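Local coordinates for protein polyketide synthase type I (Bacillus amyloliquefaciens, PDB 5KKU) that acts as the N-terminal dehydratase of a difficidin-assembly polyketide synthase, probably removing water from beta-hydroxyacyl intermediates held on acyl carrier proteins, at residues D73-V78 with E94-G99; R31-V36 with Q64-S69; L126-F131 with Y266-N271; Y115-A120 with C228-F233. All coordinates share one frame; numbering follows the deposited sequence.

Contact 1: residues D73-V78 with E94-G99; sequences DKHLYV and EKAKNG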
loop_
_atom_site.group_PDB
_atom_site.type_symbol
_atom_site.label_atom_id
_atom_site.label_comp_id
_atom_site.label_asym_id
_atom_site.label_seq_id
_atom_site.Cartn_x
_atom_site.Cartn_y
_atom_site.Cartn_z
ATOM N N ASP A 73 10.162 -19.593 0.842
ATOM C CA ASP A 73 10.148 -18.183 1.120
ATOM C C ASP A 73 10.319 -17.411 -0.179
ATOM O O ASP A 73 10.194 -17.966 -1.234
ATOM C CB ASP A 73 11.253 -17.827 2.083
ATOM C CG ASP A 73 11.131 -18.527 3.390
ATOM O OD1 ASP A 73 10.029 -18.740 3.855
ATOM O OD2 ASP A 73 12.140 -18.843 3.963
ATOM N N LYS A 74 10.619 -16.136 -0.117
ATOM C CA LYS A 74 10.932 -15.386 -1.303
ATOM C C LYS A 74 12.132 -14.499 -1.135
ATOM O O LYS A 74 12.309 -13.929 -0.131
ATOM C CB LYS A 74 9.753 -14.565 -1.763
ATOM C CG LYS A 74 8.605 -15.352 -2.260
ATOM C CD LYS A 74 8.935 -16.090 -3.503
ATOM C CE LYS A 74 7.885 -15.810 -4.517
ATOM N NZ LYS A 74 6.648 -16.587 -4.305
ATOM N N HIS A 75 12.940 -14.401 -2.163
ATOM C CA HIS A 75 13.960 -13.395 -2.275
ATOM C C HIS A 75 13.573 -12.378 -3.269
ATOM O O HIS A 75 13.233 -12.695 -4.342
ATOM C CB HIS A 75 15.297 -13.995 -2.674
ATOM C CG HIS A 75 16.021 -14.638 -1.551
ATOM N ND1 HIS A 75 17.292 -15.109 -1.674
ATOM C CD2 HIS A 75 15.644 -14.906 -0.291
ATOM C CE1 HIS A 75 17.673 -15.631 -0.538
ATOM N NE2 HIS A 75 16.695 -15.513 0.321
ATOM N N LEU A 76 13.643 -11.127 -2.926
ATOM C CA LEU A 76 13.311 -10.058 -3.824
ATOM C C LEU A 76 14.559 -9.328 -4.310
ATOM O O LEU A 76 15.489 -9.160 -3.608
ATOM C CB LEU A 76 12.378 -9.091 -3.111
ATOM C CG LEU A 76 10.905 -9.425 -3.063
ATOM C CD1 LEU A 76 10.634 -10.804 -2.522
ATOM C CD2 LEU A 76 10.133 -8.368 -2.332
ATOM N N TYR A 77 14.578 -8.906 -5.545
ATOM C CA TYR A 77 15.695 -8.163 -6.099
ATOM C C TYR A 77 15.263 -6.751 -6.516
ATOM O O TYR A 77 14.536 -6.589 -7.441
ATOM C CB TYR A 77 16.322 -8.919 -7.260
ATOM C CG TYR A 77 16.743 -10.321 -6.951
ATOM C CD1 TYR A 77 17.811 -10.565 -6.159
ATOM C CD2 TYR A 77 16.060 -11.400 -7.446
ATOM C CE1 TYR A 77 18.199 -11.830 -5.871
ATOM C CE2 TYR A 77 16.453 -12.673 -7.170
ATOM C CZ TYR A 77 17.532 -12.869 -6.369
ATOM O OH TYR A 77 17.958 -14.092 -6.064
ATOM N N VAL A 78 15.717 -5.749 -5.788
ATOM C CA VAL A 78 15.398 -4.365 -6.089
ATOM C C VAL A 78 16.501 -3.712 -6.887
ATOM O O VAL A 78 17.580 -3.539 -6.410
ATOM C CB VAL A 78 15.077 -3.533 -4.837
ATOM C CG1 VAL A 78 14.580 -2.182 -5.214
ATOM C CG2 VAL A 78 14.037 -4.180 -3.987
ATOM N N GLU A 94 11.966 -14.371 -6.369
ATOM C CA GLU A 94 12.266 -15.738 -6.649
ATOM C C GLU A 94 12.040 -16.593 -5.457
ATOM O O GLU A 94 12.157 -16.116 -4.398
ATOM C CB GLU A 94 13.729 -15.796 -7.019
ATOM C CG GLU A 94 14.285 -17.096 -7.473
ATOM C CD GLU A 94 15.770 -17.184 -7.265
ATOM O OE1 GLU A 94 16.443 -16.177 -7.281
ATOM O OE2 GLU A 94 16.259 -18.287 -7.116
ATOM N N LYS A 95 11.719 -17.862 -5.657
ATOM C CA LYS A 95 11.557 -18.766 -4.547
ATOM C C LYS A 95 12.908 -19.013 -3.832
ATOM O O LYS A 95 13.940 -19.063 -4.463
ATOM C CB LYS A 95 10.955 -20.078 -4.997
ATOM C CG LYS A 95 9.458 -20.158 -5.103
ATOM C CD LYS A 95 9.058 -21.567 -5.539
ATOM C CE LYS A 95 7.732 -21.703 -6.265
ATOM N NZ LYS A 95 7.639 -21.005 -7.552
ATOM N N ALA A 96 12.890 -19.161 -2.529
ATOM C CA ALA A 96 14.073 -19.561 -1.800
ATOM C C ALA A 96 13.703 -20.485 -0.676
ATOM O O ALA A 96 12.585 -20.570 -0.313
ATOM C CB ALA A 96 14.790 -18.365 -1.268
ATOM N N LYS A 97 14.672 -21.163 -0.120
ATOM C CA LYS A 97 14.457 -22.052 0.995
ATOM C C LYS A 97 15.678 -22.080 1.913
ATOM O O LYS A 97 16.777 -22.163 1.470
ATOM C CB LYS A 97 14.104 -23.440 0.515
ATOM C CG LYS A 97 13.322 -24.245 1.509
ATOM C CD LYS A 97 12.523 -25.361 0.872
ATOM C CE LYS A 97 11.882 -26.227 1.929
ATOM N NZ LYS A 97 11.339 -27.523 1.469
ATOM N N ASN A 98 15.439 -21.967 3.199
ATOM C CA ASN A 98 16.503 -21.934 4.171
ATOM C C ASN A 98 17.646 -21.005 3.782
ATOM O O ASN A 98 18.805 -21.397 3.844
ATOM C CB ASN A 98 17.021 -23.348 4.395
ATOM C CG ASN A 98 16.042 -24.219 5.140
ATOM O OD1 ASN A 98 15.330 -23.753 5.976
ATOM N ND2 ASN A 98 16.039 -25.480 4.855
ATOM N N GLY A 99 17.292 -19.801 3.365
ATOM C CA GLY A 99 18.222 -18.762 3.032
ATOM C C GLY A 99 18.863 -18.760 1.676
ATOM O O GLY A 99 19.586 -17.893 1.384
#

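Contact 2: residues R31-V36 with Q64-S69; sequences RVLPGV and QPVVTS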
loop_
_atom_site.group_PDB
_atom_site.type_symbol
_atom_site.label_atom_id
_atom_site.label_comp_id
_atom_site.label_asym_id
_atom_site.label_seq_id
_atom_site.Cartn_x
_atom_site.Cartn_y
_atom_site.Cartn_z
ATOM N N ARG A 31 -0.982 -16.773 1.887
ATOM C CA ARG A 31 -0.199 -15.629 2.338
ATOM C C ARG A 31 0.420 -14.886 1.158
ATOM O O ARG A 31 1.187 -15.459 0.385
ATOM C CB ARG A 31 0.895 -16.075 3.309
ATOM C CG ARG A 31 0.371 -16.759 4.562
ATOM C CD ARG A 31 1.497 -17.065 5.537
ATOM N NE ARG A 31 1.079 -17.995 6.581
ATOM C CZ ARG A 31 1.770 -18.232 7.690
ATOM N NH1 ARG A 31 2.920 -17.606 7.905
ATOM N NH2 ARG A 31 1.314 -19.096 8.587
ATOM N N VAL A 32 0.081 -13.608 1.025
ATOM C CA VAL A 32 0.602 -12.784 -0.059
ATOM C C VAL A 32 1.231 -11.503 0.477
ATOM O O VAL A 32 1.072 -11.166 1.651
ATOM C CB VAL A 32 -0.500 -12.420 -1.071
ATOM C CG1 VAL A 32 0.080 -11.602 -2.215
ATOM C CG2 VAL A 32 -1.176 -13.679 -1.594
ATOM N N LEU A 33 1.945 -10.791 -0.389
ATOM C CA LEU A 33 2.598 -9.547 -0.004
ATOM C C LEU A 33 1.875 -8.339 -0.592
ATOM O O LEU A 33 1.831 -8.169 -1.814
ATOM C CB LEU A 33 4.062 -9.551 -0.448
ATOM C CG LEU A 33 4.915 -8.369 0.020
ATOM C CD1 LEU A 33 4.716 -8.118 1.507
ATOM C CD2 LEU A 33 6.384 -8.607 -0.296
ATOM N N PRO A 34 1.291 -7.478 0.329
ATOM C CA PRO A 34 0.604 -6.323 -0.278
ATOM C C PRO A 34 1.519 -5.550 -1.223
ATOM O O PRO A 34 2.688 -5.333 -0.907
ATOM C CB PRO A 34 0.234 -5.450 0.923
ATOM C CG PRO A 34 -0.011 -6.418 2.013
ATOM C CD PRO A 34 1.132 -7.370 1.850
ATOM N N GLY A 35 0.983 -5.141 -2.368
ATOM C CA GLY A 35 1.754 -4.396 -3.347
ATOM C C GLY A 35 2.302 -3.098 -2.788
ATOM O O GLY A 35 3.404 -2.675 -3.141
ATOM N N VAL A 36 1.531 -2.464 -1.912
ATOM C CA VAL A 36 1.936 -1.220 -1.307
ATOM C C VAL A 36 3.032 -1.371 -0.275
ATOM O O VAL A 36 3.712 -0.465 0.003
ATOM C CB VAL A 36 0.759 -0.424 -0.711
ATOM C CG1 VAL A 36 -0.098 0.148 -1.783
ATOM C CG2 VAL A 36 -0.046 -1.210 0.297
ATOM N N GLN A 64 2.992 -8.643 -9.902
ATOM C CA GLN A 64 2.775 -10.027 -9.593
ATOM C C GLN A 64 2.784 -9.980 -8.047
ATOM O O GLN A 64 3.607 -9.357 -7.497
ATOM C CB GLN A 64 3.732 -11.014 -10.198
ATOM C CG GLN A 64 3.235 -12.404 -10.291
ATOM C CD GLN A 64 2.232 -12.643 -11.380
ATOM O OE1 GLN A 64 1.175 -12.126 -11.334
ATOM N NE2 GLN A 64 2.565 -13.457 -12.323
ATOM N N PRO A 65 1.844 -10.614 -7.389
ATOM C CA PRO A 65 1.839 -10.633 -5.940
ATOM C C PRO A 65 2.969 -11.486 -5.384
ATOM O O PRO A 65 3.239 -12.462 -5.976
ATOM C CB PRO A 65 0.485 -11.243 -5.627
ATOM C CG PRO A 65 0.194 -12.105 -6.747
ATOM C CD PRO A 65 0.714 -11.368 -7.929
ATOM N N VAL A 66 3.656 -11.069 -4.348
ATOM C CA VAL A 66 4.625 -11.908 -3.678
ATOM C C VAL A 66 3.898 -12.875 -2.739
ATOM O O VAL A 66 3.375 -12.476 -1.750
ATOM C CB VAL A 66 5.667 -11.088 -2.904
ATOM C CG1 VAL A 66 6.486 -11.942 -1.975
ATOM C CG2 VAL A 66 6.566 -10.318 -3.829
ATOM N N VAL A 67 3.860 -14.149 -3.097
ATOM C CA VAL A 67 3.214 -15.195 -2.330
ATOM C C VAL A 67 4.226 -16.099 -1.630
ATOM O O VAL A 67 5.117 -16.570 -2.234
ATOM C CB VAL A 67 2.289 -16.014 -3.218
ATOM C CG1 VAL A 67 1.817 -17.286 -2.558
ATOM C CG2 VAL A 67 1.117 -15.190 -3.647
ATOM N N THR A 68 3.977 -16.404 -0.373
ATOM C CA THR A 68 4.810 -17.342 0.361
ATOM C C THR A 68 4.119 -18.629 0.690
ATOM O O THR A 68 2.943 -18.721 0.614
ATOM C CB THR A 68 5.429 -16.751 1.639
ATOM O OG1 THR A 68 4.433 -16.557 2.632
ATOM C CG2 THR A 68 6.027 -15.481 1.362
ATOM N N SER A 69 4.876 -19.615 1.091
ATOM C CA SER A 69 4.371 -20.913 1.407
ATOM C C SER A 69 5.173 -21.548 2.537
ATOM O O SER A 69 6.235 -21.112 2.828
ATOM C CB SER A 69 4.429 -21.767 0.158
ATOM O OG SER A 69 4.110 -23.094 0.377
#

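Contact 3: residues L126-F131 with Y266-N271; sequences LNIEAF and YDRAGN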
loop_
_atom_site.group_PDB
_atom_site.type_symbol
_atom_site.label_atom_id
_atom_site.label_comp_id
_atom_site.label_asym_id
_atom_site.label_seq_id
_atom_site.Cartn_x
_atom_site.Cartn_y
_atom_site.Cartn_z
ATOM N N LEU A 126 -5.642 20.142 7.389
ATOM C CA LEU A 126 -7.022 19.927 7.669
ATOM C C LEU A 126 -7.236 19.865 9.155
ATOM O O LEU A 126 -6.438 19.320 9.876
ATOM C CB LEU A 126 -7.363 18.582 7.004
ATOM C CG LEU A 126 -8.672 17.871 7.302
ATOM C CD1 LEU A 126 -9.818 18.454 6.514
ATOM C CD2 LEU A 126 -8.551 16.378 7.087
ATOM N N ASN A 127 -8.344 20.431 9.591
ATOM C CA ASN A 127 -8.705 20.385 10.975
ATOM C C ASN A 127 -9.325 19.052 11.309
ATOM O O ASN A 127 -10.488 18.863 11.100
ATOM C CB ASN A 127 -9.653 21.522 11.361
ATOM C CG ASN A 127 -9.732 21.745 12.852
ATOM O OD1 ASN A 127 -9.864 20.845 13.633
ATOM N ND2 ASN A 127 -9.639 22.964 13.230
ATOM N N ILE A 128 -8.522 18.165 11.861
ATOM C CA ILE A 128 -8.934 16.819 12.173
ATOM C C ILE A 128 -10.107 16.794 13.148
ATOM O O ILE A 128 -11.065 16.146 12.863
ATOM C CB ILE A 128 -7.772 15.908 12.593
ATOM C CG1 ILE A 128 -6.993 15.416 11.391
ATOM C CG2 ILE A 128 -8.253 14.630 13.225
ATOM C CD1 ILE A 128 -6.242 16.468 10.700
ATOM N N GLU A 129 -9.986 17.485 14.254
ATOM C CA GLU A 129 -11.023 17.574 15.232
ATOM C C GLU A 129 -12.343 18.084 14.681
ATOM O O GLU A 129 -13.354 17.536 14.970
ATOM C CB GLU A 129 -10.610 18.539 16.283
ATOM C CG GLU A 129 -9.849 18.083 17.468
ATOM C CD GLU A 129 -10.041 19.112 18.559
ATOM O OE1 GLU A 129 -9.138 19.885 18.823
ATOM O OE2 GLU A 129 -11.142 19.202 19.099
ATOM N N ALA A 130 -12.280 19.143 13.928
ATOM C CA ALA A 130 -13.454 19.701 13.370
ATOM C C ALA A 130 -14.138 18.775 12.384
ATOM O O ALA A 130 -15.308 18.738 12.340
ATOM C CB ALA A 130 -13.164 21.039 12.748
ATOM N N PHE A 131 -13.354 18.051 11.596
ATOM C CA PHE A 131 -13.875 17.079 10.651
ATOM C C PHE A 131 -14.642 16.005 11.371
ATOM O O PHE A 131 -15.696 15.665 10.978
ATOM C CB PHE A 131 -12.789 16.447 9.788
ATOM C CG PHE A 131 -13.320 15.747 8.572
ATOM C CD1 PHE A 131 -13.771 14.457 8.635
ATOM C CD2 PHE A 131 -13.374 16.385 7.371
ATOM C CE1 PHE A 131 -14.292 13.833 7.541
ATOM C CE2 PHE A 131 -13.866 15.770 6.273
ATOM C CZ PHE A 131 -14.318 14.480 6.349
ATOM N N TYR A 266 -2.683 12.537 6.964
ATOM C CA TYR A 266 -2.415 13.560 7.953
ATOM C C TYR A 266 -1.996 13.022 9.310
ATOM O O TYR A 266 -2.361 11.945 9.641
ATOM C CB TYR A 266 -3.647 14.418 8.128
ATOM C CG TYR A 266 -3.947 15.284 6.963
ATOM C CD1 TYR A 266 -3.256 16.457 6.731
ATOM C CD2 TYR A 266 -4.930 14.919 6.069
ATOM C CE1 TYR A 266 -3.553 17.225 5.647
ATOM C CE2 TYR A 266 -5.226 15.686 4.994
ATOM C CZ TYR A 266 -4.535 16.820 4.776
ATOM O OH TYR A 266 -4.877 17.506 3.698
ATOM N N ASP A 267 -1.143 13.747 9.924
ATOM C CA ASP A 267 -1.277 13.672 11.228
ATOM C C ASP A 267 -2.487 14.512 11.598
ATOM O O ASP A 267 -3.255 15.115 10.951
ATOM C CB ASP A 267 -0.004 13.928 12.036
ATOM C CG ASP A 267 0.454 15.367 12.036
ATOM O OD1 ASP A 267 -0.338 16.250 11.784
ATOM O OD2 ASP A 267 1.621 15.618 12.329
ATOM N N ARG A 268 -2.516 14.364 12.900
ATOM C CA ARG A 268 -3.455 14.807 13.869
ATOM C C ARG A 268 -3.470 16.287 14.101
ATOM O O ARG A 268 -4.517 16.852 14.219
ATOM C CB ARG A 268 -3.143 14.102 15.169
ATOM C CG ARG A 268 -3.979 14.481 16.340
ATOM C CD ARG A 268 -5.438 14.249 16.104
ATOM N NE ARG A 268 -6.165 15.091 16.992
ATOM C CZ ARG A 268 -7.322 14.809 17.549
ATOM N NH1 ARG A 268 -7.884 15.697 18.331
ATOM N NH2 ARG A 268 -7.922 13.666 17.317
ATOM N N ALA A 269 -2.298 16.879 14.175
ATOM C CA ALA A 269 -2.229 18.308 14.147
ATOM C C ALA A 269 -2.513 18.889 12.795
ATOM O O ALA A 269 -2.470 20.051 12.632
ATOM C CB ALA A 269 -0.881 18.766 14.641
ATOM N N GLY A 270 -2.841 18.057 11.833
ATOM C CA GLY A 270 -3.121 18.518 10.505
ATOM C C GLY A 270 -1.976 18.693 9.555
ATOM O O GLY A 270 -2.164 19.248 8.547
ATOM N N ASN A 271 -0.794 18.223 9.866
ATOM C CA ASN A 271 0.313 18.220 8.945
ATOM C C ASN A 271 0.234 17.125 7.915
ATOM O O ASN A 271 -0.216 16.075 8.210
ATOM C CB ASN A 271 1.600 18.042 9.716
ATOM C CG ASN A 271 1.785 19.076 10.775
ATOM O OD1 ASN A 271 1.718 20.256 10.508
ATOM N ND2 ASN A 271 1.993 18.639 11.975
#

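Contact 4: residues Y115-A120 with C228-F233; sequences YLQEDA and CMYQPF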
loop_
_atom_site.group_PDB
_atom_site.type_symbol
_atom_site.label_atom_id
_atom_site.label_comp_id
_atom_site.label_asym_id
_atom_site.label_seq_id
_atom_site.Cartn_x
_atom_site.Cartn_y
_atom_site.Cartn_z
ATOM N N TYR A 115 12.235 9.860 -8.014
ATOM C CA TYR A 115 12.775 11.198 -8.131
ATOM C C TYR A 115 13.220 11.764 -6.814
ATOM O O TYR A 115 12.773 11.374 -5.793
ATOM C CB TYR A 115 11.736 12.139 -8.658
ATOM C CG TYR A 115 11.336 11.899 -10.048
ATOM C CD1 TYR A 115 10.582 10.816 -10.375
ATOM C CD2 TYR A 115 11.709 12.751 -11.038
ATOM C CE1 TYR A 115 10.216 10.588 -11.652
ATOM C CE2 TYR A 115 11.345 12.534 -12.331
ATOM C CZ TYR A 115 10.598 11.447 -12.625
ATOM O OH TYR A 115 10.233 11.205 -13.894
ATOM N N LEU A 116 14.073 12.745 -6.874
ATOM C CA LEU A 116 14.443 13.385 -5.666
ATOM C C LEU A 116 13.300 14.335 -5.315
ATOM O O LEU A 116 12.742 14.952 -6.151
ATOM C CB LEU A 116 15.755 14.103 -5.839
ATOM C CG LEU A 116 16.937 13.163 -6.030
ATOM C CD1 LEU A 116 17.966 13.768 -6.942
ATOM C CD2 LEU A 116 17.606 12.788 -4.739
ATOM N N GLN A 117 12.953 14.406 -4.053
ATOM C CA GLN A 117 11.895 15.296 -3.612
ATOM C C GLN A 117 12.556 16.596 -3.217
ATOM O O GLN A 117 13.563 16.622 -2.562
ATOM C CB GLN A 117 11.133 14.644 -2.498
ATOM C CG GLN A 117 10.136 15.502 -1.806
ATOM C CD GLN A 117 10.020 15.130 -0.349
ATOM O OE1 GLN A 117 10.092 13.946 0.042
ATOM N NE2 GLN A 117 9.892 16.152 0.479
ATOM N N GLU A 118 11.951 17.681 -3.635
ATOM C CA GLU A 118 12.465 19.044 -3.567
ATOM C C GLU A 118 11.329 20.061 -3.536
ATOM O O GLU A 118 11.558 21.257 -3.353
ATOM C CB GLU A 118 13.392 19.327 -4.751
ATOM C CG GLU A 118 12.763 19.060 -6.109
ATOM C CD GLU A 118 13.042 20.165 -7.108
ATOM O OE1 GLU A 118 14.101 20.118 -7.768
ATOM O OE2 GLU A 118 12.202 21.081 -7.234
ATOM N N ASP A 119 10.104 19.579 -3.715
ATOM C CA ASP A 119 8.931 20.444 -3.708
ATOM C C ASP A 119 8.065 20.190 -2.479
ATOM O O ASP A 119 7.952 19.057 -2.011
ATOM C CB ASP A 119 8.108 20.242 -4.982
ATOM C CG ASP A 119 8.737 20.902 -6.193
ATOM O OD1 ASP A 119 8.599 22.134 -6.340
ATOM O OD2 ASP A 119 9.371 20.188 -6.999
ATOM N N ALA A 120 7.455 21.251 -1.961
ATOM C CA ALA A 120 6.622 21.147 -0.818
ATOM C C ALA A 120 5.293 20.497 -1.085
ATOM O O ALA A 120 4.838 20.421 -2.192
ATOM C CB ALA A 120 6.417 22.539 -0.296
ATOM N N CYS A 228 4.390 10.163 -2.146
ATOM C CA CYS A 228 5.469 10.902 -1.569
ATOM C C CYS A 228 5.363 10.964 -0.056
ATOM O O CYS A 228 4.382 11.410 0.438
ATOM C CB CYS A 228 5.489 12.294 -2.183
ATOM S SG CYS A 228 6.773 13.387 -1.640
ATOM N N MET A 229 6.201 10.560 0.795
ATOM C CA MET A 229 6.387 10.600 2.247
ATOM C C MET A 229 6.987 11.928 2.677
ATOM O O MET A 229 8.061 12.304 2.214
ATOM C CB MET A 229 7.281 9.452 2.728
ATOM C CG MET A 229 6.690 8.064 2.551
ATOM S SD MET A 229 5.138 7.845 3.448
ATOM C CE MET A 229 5.703 7.933 5.147
ATOM N N TYR A 230 6.332 12.726 3.462
ATOM C CA TYR A 230 7.036 13.919 3.811
ATOM C C TYR A 230 7.572 13.812 5.218
ATOM O O TYR A 230 8.562 14.381 5.545
ATOM C CB TYR A 230 6.190 15.134 3.625
ATOM C CG TYR A 230 5.819 15.413 2.239
ATOM C CD1 TYR A 230 6.632 16.149 1.407
ATOM C CD2 TYR A 230 4.637 14.968 1.743
ATOM C CE1 TYR A 230 6.259 16.429 0.124
ATOM C CE2 TYR A 230 4.261 15.249 0.476
ATOM C CZ TYR A 230 5.063 15.974 -0.319
ATOM O OH TYR A 230 4.636 16.185 -1.559
ATOM N N GLN A 231 6.932 12.995 6.021
ATOM C CA GLN A 231 7.275 12.835 7.405
ATOM C C GLN A 231 6.985 11.408 7.835
ATOM O O GLN A 231 6.185 10.744 7.232
ATOM C CB GLN A 231 6.463 13.791 8.241
ATOM C CG GLN A 231 7.254 14.638 9.200
ATOM C CD GLN A 231 7.955 15.812 8.566
ATOM O OE1 GLN A 231 7.537 16.304 7.544
ATOM N NE2 GLN A 231 9.016 16.262 9.191
ATOM N N PRO A 232 7.627 10.928 8.876
ATOM C CA PRO A 232 7.364 9.579 9.362
ATOM C C PRO A 232 6.040 9.450 10.066
ATOM O O PRO A 232 5.607 10.381 10.661
ATOM C CB PRO A 232 8.495 9.335 10.330
ATOM C CG PRO A 232 8.917 10.677 10.744
ATOM C CD PRO A 232 8.720 11.567 9.590
ATOM N N PHE A 233 5.386 8.329 9.932
ATOM C CA PHE A 233 4.121 8.123 10.570
ATOM C C PHE A 233 4.171 8.141 12.099
ATOM O O PHE A 233 5.016 7.576 12.679
ATOM C CB PHE A 233 3.551 6.789 10.111
ATOM C CG PHE A 233 3.128 6.738 8.676
ATOM C CD1 PHE A 233 2.629 7.826 8.050
ATOM C CD2 PHE A 233 3.194 5.556 7.980
ATOM C CE1 PHE A 233 2.214 7.745 6.748
ATOM C CE2 PHE A 233 2.782 5.472 6.680
ATOM C CZ PHE A 233 2.295 6.570 6.059
#

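Contact 1: residues D73-V78 with E94-G99
The imidazole of His75 lies over the methyl of Ala96: Ala96 CB stands 3.8 Å from the centroid of the His75 ring and 12° off the ring normal, a CH-pi contact on one face. At the edge of the same ring, Gly99 O is 3.5 Å from His75 CE1. The two strands pair antiparallel. Asp73 with Ala96 and His75 with Glu94 are hydrogen-bonded pairs; His75 N gives a nearly linear bond to Glu94 O (2.9 Å, 164°), and Glu94 N returns one to His75 O. Lys74 and Lys95, a non-hydrogen-bonded pair, lie between them. Glu94 turns its CG anti to the backbone N (chi1 -175°), and the chain then runs extended to the rim of Tyr77, whose OH donates to Glu94 OE1 at 2.9 Å. Ring and carboxylate are nearly coplanar. The other oxygen, OE2, accepts from Gly103 N, so both carboxylate oxygens are held. Asp73 OD1 is likewise taken, by His17 N. This is one end of the hairpin 73-83/86-97 in the N-terminal hotdog fold, where strand 9-15 pairs with the far edge of 73-83 and Leu76 packs on Leu38 and Met41 of helix 37-49.

Contact 2: residues R31-V36 with Q64-S69
Residues 31-33 and 66-68 run antiparallel, with Val32 facing Val67 as a non-hydrogen-bonded pair at a CA-CA distance of 4.2 Å and Thr68 N donating to Arg31 O at 3.0 Å. Both segments belong to the N-terminal hotdog fold, where strand 66-67 forms the edge of a small antiparallel sheet that continues through 30-33 and 25-27 to 153-155 of the C-terminal hotdog fold. The Leu33 N to Val66 O bond is weak, and much of the contact is aliphatic packing. On one face Val32 spreads its two branches. CG1, anti to the backbone N (chi1 -178°), reaches Pro65 CB, while Val32 CG2 meets Val67 CG2 at 3.4 Å, a close methyl pair. On the other face Leu33 and Val66 lie side by side and point the same way, with Leu33 CD2 3.7 Å from Val66 CB. Leu293 of helix 286-297, which ends in what is probably the purification tag, touches Val32, and Ile21 of helix 20-23 packs on Leu33. The predicted active site is near: the side chain of Val32 is about 5 Å from that of His25, the predicted proton acceptor, and the side chain of Leu33 about 9 Å from that of Asp198, the predicted proton donor. At the Arg31 end the Arg31 and Thr68 side chains both turn to His17, which binds Arg31 NH1 through its backbone O and Thr68 OG1 through its ND1; across the contact Thr68 OG1 stands 3.6 Å from Arg31 CB.

Contact 3: residues L126-F131 with Y266-N271
One face of the Tyr266 ring carries Leu126 CB, 4.2 Å from the centroid and 17° off the normal; Leu126 CD2 also touches the ring, 4.0 Å from Tyr266 CE2, and the two side chains cross at about a right angle. The Arg268 guanidinium, brought back toward Glu129 by a bend at chi2 (58°), is met obliquely by Ile128 CG2 and Glu129 CG, the latter 3.2 Å from Arg268 NH1. Glu129 OE1 stays 4.4 Å from Arg268 NH1, beyond a salt bridge; Glu129 OE2 pairs with Lys133. Ile128 fills the middle: its CD1 lies 3.3 Å from Asp267 O and 3.7 Å from Gly270 CA. No hydrogen bond crosses the contact, so the segments meet mainly by packing. Asn127 OD1 accepts from Ala130 N as the N-cap of helix 128-133, and Asp267 accepts from Asn271 N and ND2. Gly270, at phi 86°, is the last residue of the turn closed by its N to Asp267 O (3.1 Å), and Asp267 N bonds Asn271 O (3.0 Å). This type I turn with a G1 bulge joins strands 258-266 and 272-283 of the C-terminal hotdog fold; helix 128-133, whose first turn meets it, lies between the two predicted hotdog regions.

Contact 4: residues Y115-A120 with C228-F233
Gln117, just past the end of strand 107-116, makes most of the contact. Its CG stands anti to the backbone N (chi1 172°), which sends the chain across to the other segment even though the nearest CA atoms, those of Gln117 and Cys228, are 8.0 Å apart. There Gln117 CG comes within 4.0 Å of Cys228 SG, and CD lies 3.9 Å from both Cys228 SG and Tyr230 CD1. The amide plane is tilted 69° from the Tyr230 ring and approaches it obliquely; which of its ends is oxygen and which nitrogen is doubtful in the model, so no bond is inferred. Further along, the backbone of Asp119 takes over: its O sits at the edge of the same ring, near the ring plane, 3.8 Å from Tyr230 CE1. Ala120 O ends the run, 4.3 Å from Tyr230 OH. On the receiving side Cys228 SG lies 3.3 Å above the Tyr230 ring plane, toward its rim. The hydroxyl end of Tyr230 is held in place by hydrogen bonds with Glu275 OE1 and Arg226 NH2. The contact bridges the two hotdog folds: Gln117 pairs by backbone with Pro54 just before strand 55-62, Cys228 with Glu275 on strand 272-283, and strands 55-62 and 219-229 join the two halves edge to edge.

Contacts 1 and 2 are neighbours in the N-terminal hotdog fold, their centres 12 Å apart: Lys74 NZ reaches Val67 O at 2.6 Å, a probable hydrogen bond, and strand 66-67 leads into strand 73-83. Both are antiparallel pairings, but contact 1, partly buried, has a regular ladder and polar side-chain bonds, whereas contact 2, buried and nearest the predicted catalytic residues, relies on aliphatic packing. Contacts 3 and 4 lack clear hydrogen bonds across their segments and mix buried with exposed residues. Contact 3 sets the linker helix against a turn of the C-terminal fold; contact 4 spans the two folds, and its strand 107-116 neighbours strand 86-97 of contact 1.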